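Local structure of hyaluronidase (Thermobaculum terrenum, 5DIY) at residues I9-G12 and P17-H20; Q21-M26 and Y38-K43. The protein probably removes O-linked N-acetylglucosamine, as a hexosaminidase of glycoside hydrolase family 84. All blocks are in the same frame, centred on the assembly; numbering follows the deposited sequence.

In the fold
Contacts 1 and 2 lie side by side, with their centres about 3 Å apart, and both are buried at the first beta-alpha-beta unit of the eight-stranded barrel: strand 6-11, helix 20-32 and strand 37-40. They meet through one carboxylate, because E11 OE1 forms a salt bridge with R23 and probably a hydrogen bond with Y38. Their chemistry differs. Contact 1 sets P17 and W18, in the loop before the helix, against the end of strand 6-11 and has a hydrogen bond across it, whereas contact 2 sets a helix arginine against tyrosines and a proline by packing alone. Each also extends to the sugar, contact 1 through a backbone carbonyl and contact 2 through a lysine.

Contact 1: residues I9-G12 and P17-H20; sequences IIEG and PWEH. With NAG (2-acetamido-2-deoxy-beta-D-glucopyranose), chain E.
E11 reaches from the end of strand 6-11 to the loop residue W18, and one hydrogen bond makes up the polar part of the contact: W18 N donates to E11 OE2 at 2.9 Å, moderately bent (N-H...O 148°), with the donor above the carboxylate plane. CG of E11 lies anti to the backbone N (chi1 -175°) and the chain stays extended, which carries the acid across to the loop backbone. E11 OE1 serves R23 and Y38, so both oxygens of this buried carboxylate have partners.

Packing supplies the rest. The E11 and W18 side chains run past each other in opposite directions, with carboxylate and ring planes 41° apart, and E11 OE1 comes to 3.6 Å from W18 CE3. P17 CB stands 3.8 Å from E11 OE2. At the far rim of the indole, I9 CG2 meets W18 CH2 at 4.0 Å; W18 NE1 is bonded to M259 O. Replacing E11 by alanine removes the carboxylate, which would probably leave W18 N without its acceptor, R23 without its charged mate and Y38 OH without its partner.

Toward the sugar, G12 O accepts a 2.6 Å hydrogen bond from NAG O3. E11 centres an inverse gamma turn, with a weak G12 N to I10 O bond. In this closed barrel of eight parallel strands, a TIM barrel, the chain leaving the C-terminal end of the first strand supplies G12 to the N-acetylglucosamine site, as loops at that end commonly do.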
loop_
_atom_site.group_PDB
_atom_site.type_symbol
_atom_site.label_atom_id
_atom_site.label_comp_id
_atom_site.label_asym_id
_atom_site.label_seq_id
_atom_site.Cartn_x
_atom_site.Cartn_y
_atom_site.Cartn_z
ATOM N N ILE C 9 4.609 -13.042 -2.473
ATOM C CA ILE C 9 3.497 -12.123 -2.610
ATOM C C ILE C 9 2.306 -12.770 -1.928
ATOM O O ILE C 9 2.010 -13.936 -2.178
ATOM C CB ILE C 9 3.164 -11.841 -4.094
ATOM C CG1 ILE C 9 4.301 -11.027 -4.728
ATOM C CG2 ILE C 9 1.835 -11.096 -4.210
ATOM C CD1 ILE C 9 4.199 -10.858 -6.227
ATOM N N ILE C 10 1.626 -12.008 -1.074
ATOM C CA ILE C 10 0.336 -12.433 -0.518
ATOM C C ILE C 10 -0.762 -11.585 -1.154
ATOM O O ILE C 10 -0.816 -10.375 -0.948
ATOM C CB ILE C 10 0.271 -12.380 1.039
ATOM C CG1 ILE C 10 -1.151 -12.714 1.528
ATOM C CG2 ILE C 10 0.717 -11.028 1.611
ATOM C CD1 ILE C 10 -1.209 -13.183 2.965
ATOM N N GLU C 11 -1.635 -12.212 -1.938
ATOM C CA GLU C 11 -2.834 -11.523 -2.403
ATOM C C GLU C 11 -3.819 -11.547 -1.238
ATOM O O GLU C 11 -4.680 -12.412 -1.175
ATOM C CB GLU C 11 -3.420 -12.167 -3.666
ATOM C CG GLU C 11 -4.603 -11.371 -4.215
ATOM C CD GLU C 11 -5.195 -11.923 -5.501
ATOM O OE1 GLU C 11 -4.572 -12.777 -6.170
ATOM O OE2 GLU C 11 -6.319 -11.487 -5.845
ATOM N N GLY C 12 -3.652 -10.596 -0.317
ATOM C CA GLY C 12 -4.401 -10.545 0.947
ATOM C C GLY C 12 -5.100 -9.224 1.223
ATOM O O GLY C 12 -5.438 -8.917 2.367
ATOM N N PRO C 17 -10.422 -8.471 -6.333
ATOM C CA PRO C 17 -9.351 -9.459 -6.491
ATOM C C PRO C 17 -8.696 -9.418 -7.872
ATOM O O PRO C 17 -9.321 -9.002 -8.851
ATOM C CB PRO C 17 -10.074 -10.797 -6.277
ATOM C CG PRO C 17 -11.258 -10.462 -5.443
ATOM C CD PRO C 17 -11.687 -9.107 -5.913
ATOM N N TRP C 18 -7.436 -9.825 -7.944
ATOM C CA TRP C 18 -6.755 -9.938 -9.221
ATOM C C TRP C 18 -7.478 -10.925 -10.144
ATOM O O TRP C 18 -8.007 -11.943 -9.683
ATOM C CB TRP C 18 -5.315 -10.399 -9.030
ATOM C CG TRP C 18 -4.387 -9.372 -8.466
ATOM C CD1 TRP C 18 -4.620 -8.027 -8.295
ATOM C CD2 TRP C 18 -3.047 -9.598 -8.034
ATOM N NE1 TRP C 18 -3.513 -7.417 -7.769
ATOM C CE2 TRP C 18 -2.531 -8.354 -7.598
ATOM C CE3 TRP C 18 -2.235 -10.733 -7.951
ATOM C CZ2 TRP C 18 -1.234 -8.216 -7.108
ATOM C CZ3 TRP C 18 -0.946 -10.595 -7.454
ATOM C CH2 TRP C 18 -0.460 -9.344 -7.035
ATOM N N GLU C 19 -7.488 -10.608 -11.439
ATOM C CA GLU C 19 -8.032 -11.494 -12.471
ATOM C C GLU C 19 -7.153 -12.729 -12.598
ATOM O O GLU C 19 -5.951 -12.689 -12.292
ATOM C CB GLU C 19 -8.066 -10.802 -13.842
ATOM C CG GLU C 19 -8.950 -9.570 -13.948
ATOM C CD GLU C 19 -10.437 -9.866 -13.901
ATOM O OE1 GLU C 19 -10.846 -11.045 -14.007
ATOM O OE2 GLU C 19 -11.210 -8.899 -13.755
ATOM N N HIS C 20 -7.750 -13.815 -13.078
ATOM C CA HIS C 20 -7.037 -15.074 -13.279
ATOM C C HIS C 20 -5.787 -14.896 -14.143
ATOM O O HIS C 20 -4.722 -15.459 -13.839
ATOM C CB HIS C 20 -7.974 -16.131 -13.894
ATOM C CG HIS C 20 -7.315 -17.457 -14.121
ATOM N ND1 HIS C 20 -6.895 -18.266 -13.087
ATOM C CD2 HIS C 20 -6.992 -18.107 -15.264
ATOM C CE1 HIS C 20 -6.339 -19.357 -13.583
ATOM N NE2 HIS C 20 -6.387 -19.286 -14.901
HETATM C C1 NAG E . -5.269 -5.422 7.429
HETATM C C2 NAG E . -5.473 -6.785 6.738
HETATM C C3 NAG E . -5.127 -6.793 5.246
HETATM C C4 NAG E . -5.257 -5.396 4.662
HETATM C C5 NAG E . -4.254 -4.489 5.357
HETATM C C6 NAG E . -4.305 -3.039 4.850
HETATM C C7 NAG E . -3.466 -7.905 7.656
HETATM C C8 NAG E . -2.986 -9.117 8.405
HETATM N N2 NAG E . -4.783 -7.855 7.451
HETATM O O3 NAG E . -6.002 -7.704 4.571
HETATM O O4 NAG E . -4.952 -5.414 3.268
HETATM O O5 NAG E . -4.359 -4.524 6.783
HETATM O O6 NAG E . -5.624 -2.491 4.921
HETATM O O7 NAG E . -2.694 -7.033 7.279
#

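Contact 2: residues Q21-M26 and Y38-K43; sequences QERLDM and YIYAPK. With NAG (2-acetamido-2-deoxy-beta-D-glucopyranose), chain E.
R23 points from helix 20-32 toward Y38, Y40 and P42, and its guanidinium is the flat group against which the others can be measured. Its CG is anti to the carbonyl carbon (chi1 -71°), and the chain runs extended from CG to NE, which sends the charged end across to the strand.

Y40 approaches with its rim. Y40 CE1 lies 3.4 Å above the R23 guanidinium plane, off centre, and 3.5 Å from R23 NH2, while R23 NH1 lies in the plane of the Y40 ring at its edge. With the planes 74° apart, the ring rim is directed at a guanidinium face rather than stacked flat on it. P42 takes a face of the Y40 ring, its CD 3.5 Å above the plane and over the centre. P42 also touches the arginine: its CG is 3.9 Å from R23 NH2, the two side chains crossing at about a right angle.

Y38 is turned differently, its ring plane 55° from the guanidinium. Y38 OH is 3.7 Å from R23 NE, too long for a hydrogen bond; both groups share E11 OE1 as partner, consistent with their closeness. Y40 OH is bonded to D45.

Beyond P42 the chain reaches the sugar. K43, bent at chi2 and chi4, donates from NZ to NAG O3 at 3.0 Å and forms a salt bridge with D119.

Helix 20-32 is the helix of the beta-alpha-beta unit made with strands 6-11 and 37-40; it packs on both, with M26 on I9 and R23 against Y38 and Y40. Strand 37-40 pairs in parallel with strands 6-11 and 77-82; Y38 also meets F27 of the same helix edge-to-face and F78 of the next strand, and Y40 meets F64 of helix 58-73 edge-to-face.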
loop_
_atom_site.group_PDB
_atom_site.type_symbol
_atom_site.label_atom_id
_atom_site.label_comp_id
_atom_site.label_asym_id
_atom_site.label_seq_id
_atom_site.Cartn_x
_atom_site.Cartn_y
_atom_site.Cartn_z
ATOM N N GLN C 21 -5.917 -14.107 -15.207
ATOM C CA GLN C 21 -4.803 -13.847 -16.121
ATOM C C GLN C 21 -3.683 -13.005 -15.487
ATOM O O GLN C 21 -2.504 -13.204 -15.781
ATOM C CB GLN C 21 -5.313 -13.158 -17.398
ATOM C CG GLN C 21 -4.292 -13.090 -18.523
ATOM C CD GLN C 21 -3.771 -14.465 -18.908
ATOM O OE1 GLN C 21 -4.554 -15.410 -19.088
ATOM N NE2 GLN C 21 -2.445 -14.593 -19.009
ATOM N N GLU C 22 -4.071 -12.062 -14.635
ATOM C CA GLU C 22 -3.116 -11.210 -13.907
ATOM C C GLU C 22 -2.281 -12.033 -12.925
ATOM O O GLU C 22 -1.074 -11.828 -12.804
ATOM C CB GLU C 22 -3.861 -10.088 -13.179
ATOM C CG GLU C 22 -4.516 -9.101 -14.133
ATOM C CD GLU C 22 -5.501 -8.146 -13.479
ATOM O OE1 GLU C 22 -6.076 -8.459 -12.421
ATOM O OE2 GLU C 22 -5.716 -7.058 -14.043
ATOM N N ARG C 23 -2.922 -12.984 -12.248
ATOM C CA ARG C 23 -2.215 -13.929 -11.372
ATOM C C ARG C 23 -1.198 -14.761 -12.137
ATOM O O ARG C 23 -0.053 -14.881 -11.705
ATOM C CB ARG C 23 -3.203 -14.843 -10.652
ATOM C CG ARG C 23 -3.993 -14.116 -9.586
ATOM C CD ARG C 23 -5.210 -14.909 -9.170
ATOM N NE ARG C 23 -5.980 -14.207 -8.155
ATOM C CZ ARG C 23 -7.253 -14.448 -7.852
ATOM N NH1 ARG C 23 -7.955 -15.388 -8.488
ATOM N NH2 ARG C 23 -7.845 -13.736 -6.897
ATOM N N LEU C 24 -1.610 -15.307 -13.280
ATOM C CA LEU C 24 -0.716 -16.110 -14.122
ATOM C C LEU C 24 0.476 -15.283 -14.602
ATOM O O LEU C 24 1.612 -15.749 -14.571
ATOM C CB LEU C 24 -1.468 -16.689 -15.328
ATOM C CG LEU C 24 -2.545 -17.735 -15.024
ATOM C CD1 LEU C 24 -3.483 -17.885 -16.212
ATOM C CD2 LEU C 24 -1.927 -19.072 -14.642
ATOM N N ASP C 25 0.191 -14.058 -15.044
ATOM C CA ASP C 25 1.216 -13.086 -15.434
ATOM C C ASP C 25 2.128 -12.703 -14.252
ATOM O O ASP C 25 3.347 -12.653 -14.396
ATOM C CB ASP C 25 0.535 -11.842 -16.014
ATOM C CG ASP C 25 1.522 -10.798 -16.485
ATOM O OD1 ASP C 25 2.015 -10.913 -17.628
ATOM O OD2 ASP C 25 1.798 -9.858 -15.708
ATOM N N MET C 26 1.540 -12.441 -13.086
ATOM C CA MET C 26 2.328 -12.160 -11.880
ATOM C C MET C 26 3.288 -13.305 -11.539
ATOM O O MET C 26 4.410 -13.048 -11.104
ATOM C CB MET C 26 1.423 -11.852 -10.678
ATOM C CG MET C 26 2.148 -11.270 -9.466
ATOM S SD MET C 26 3.028 -9.718 -9.779
ATOM C CE MET C 26 1.666 -8.589 -10.029
ATOM N N TYR C 38 3.598 -17.736 -3.141
ATOM C CA TYR C 38 2.357 -16.996 -3.320
ATOM C C TYR C 38 1.310 -17.510 -2.357
ATOM O O TYR C 38 1.123 -18.721 -2.254
ATOM C CB TYR C 38 1.849 -17.152 -4.752
ATOM C CG TYR C 38 0.445 -16.644 -4.977
ATOM C CD1 TYR C 38 0.193 -15.279 -5.134
ATOM C CD2 TYR C 38 -0.635 -17.529 -5.055
ATOM C CE1 TYR C 38 -1.093 -14.810 -5.351
ATOM C CE2 TYR C 38 -1.926 -17.064 -5.258
ATOM C CZ TYR C 38 -2.149 -15.709 -5.416
ATOM O OH TYR C 38 -3.426 -15.253 -5.631
ATOM N N ILE C 39 0.617 -16.593 -1.678
ATOM C CA ILE C 39 -0.527 -16.943 -0.840
ATOM C C ILE C 39 -1.815 -16.392 -1.452
ATOM O O ILE C 39 -1.939 -15.183 -1.696
ATOM C CB ILE C 39 -0.380 -16.433 0.610
ATOM C CG1 ILE C 39 0.763 -17.166 1.321
ATOM C CG2 ILE C 39 -1.676 -16.650 1.396
ATOM C CD1 ILE C 39 1.282 -16.462 2.555
ATOM N N TYR C 40 -2.774 -17.287 -1.675
ATOM C CA TYR C 40 -4.112 -16.903 -2.104
ATOM C C TYR C 40 -4.943 -16.539 -0.880
ATOM O O TYR C 40 -5.257 -17.412 -0.070
ATOM C CB TYR C 40 -4.783 -18.044 -2.871
ATOM C CG TYR C 40 -6.155 -17.686 -3.347
ATOM C CD1 TYR C 40 -6.338 -17.050 -4.568
ATOM C CD2 TYR C 40 -7.283 -17.952 -2.566
ATOM C CE1 TYR C 40 -7.602 -16.701 -5.010
ATOM C CE2 TYR C 40 -8.552 -17.606 -3.003
ATOM C CZ TYR C 40 -8.700 -16.981 -4.231
ATOM O OH TYR C 40 -9.949 -16.625 -4.682
ATOM N N ALA C 41 -5.290 -15.254 -0.742
ATOM C CA ALA C 41 -6.118 -14.791 0.376
ATOM C C ALA C 41 -6.896 -13.480 0.137
ATOM O O ALA C 41 -6.944 -12.634 1.028
ATOM C CB ALA C 41 -5.240 -14.646 1.618
ATOM N N PRO C 42 -7.513 -13.302 -1.053
ATOM C CA PRO C 42 -8.239 -12.046 -1.267
ATOM C C PRO C 42 -9.441 -11.928 -0.339
ATOM O O PRO C 42 -10.262 -12.847 -0.277
ATOM C CB PRO C 42 -8.674 -12.126 -2.736
ATOM C CG PRO C 42 -8.700 -13.578 -3.046
ATOM C CD PRO C 42 -7.596 -14.185 -2.231
ATOM N N LYS C 43 -9.520 -10.811 0.386
ATOM C CA LYS C 43 -10.568 -10.598 1.392
ATOM C C LYS C 43 -11.980 -10.595 0.802
ATOM O O LYS C 43 -12.909 -11.014 1.482
ATOM C CB LYS C 43 -10.340 -9.291 2.172
ATOM C CG LYS C 43 -9.225 -9.332 3.212
ATOM C CD LYS C 43 -9.651 -10.050 4.492
ATOM C CE LYS C 43 -8.674 -9.815 5.637
ATOM N NZ LYS C 43 -7.293 -10.305 5.353
HETATM C C1 NAG E . -5.269 -5.422 7.429
HETATM C C2 NAG E . -5.473 -6.785 6.738
HETATM C C3 NAG E . -5.127 -6.793 5.246
HETATM C C4 NAG E . -5.257 -5.396 4.662
HETATM C C5 NAG E . -4.254 -4.489 5.357
HETATM C C6 NAG E . -4.305 -3.039 4.850
HETATM C C7 NAG E . -3.466 -7.905 7.656
HETATM C C8 NAG E . -2.986 -9.117 8.405
HETATM N N2 NAG E . -4.783 -7.855 7.451
HETATM O O3 NAG E . -6.002 -7.704 4.571
HETATM O O4 NAG E . -4.952 -5.414 3.268
HETATM O O5 NAG E . -4.359 -4.524 6.783
HETATM O O6 NAG E . -5.624 -2.491 4.921
HETATM O O7 NAG E . -2.694 -7.033 7.279
#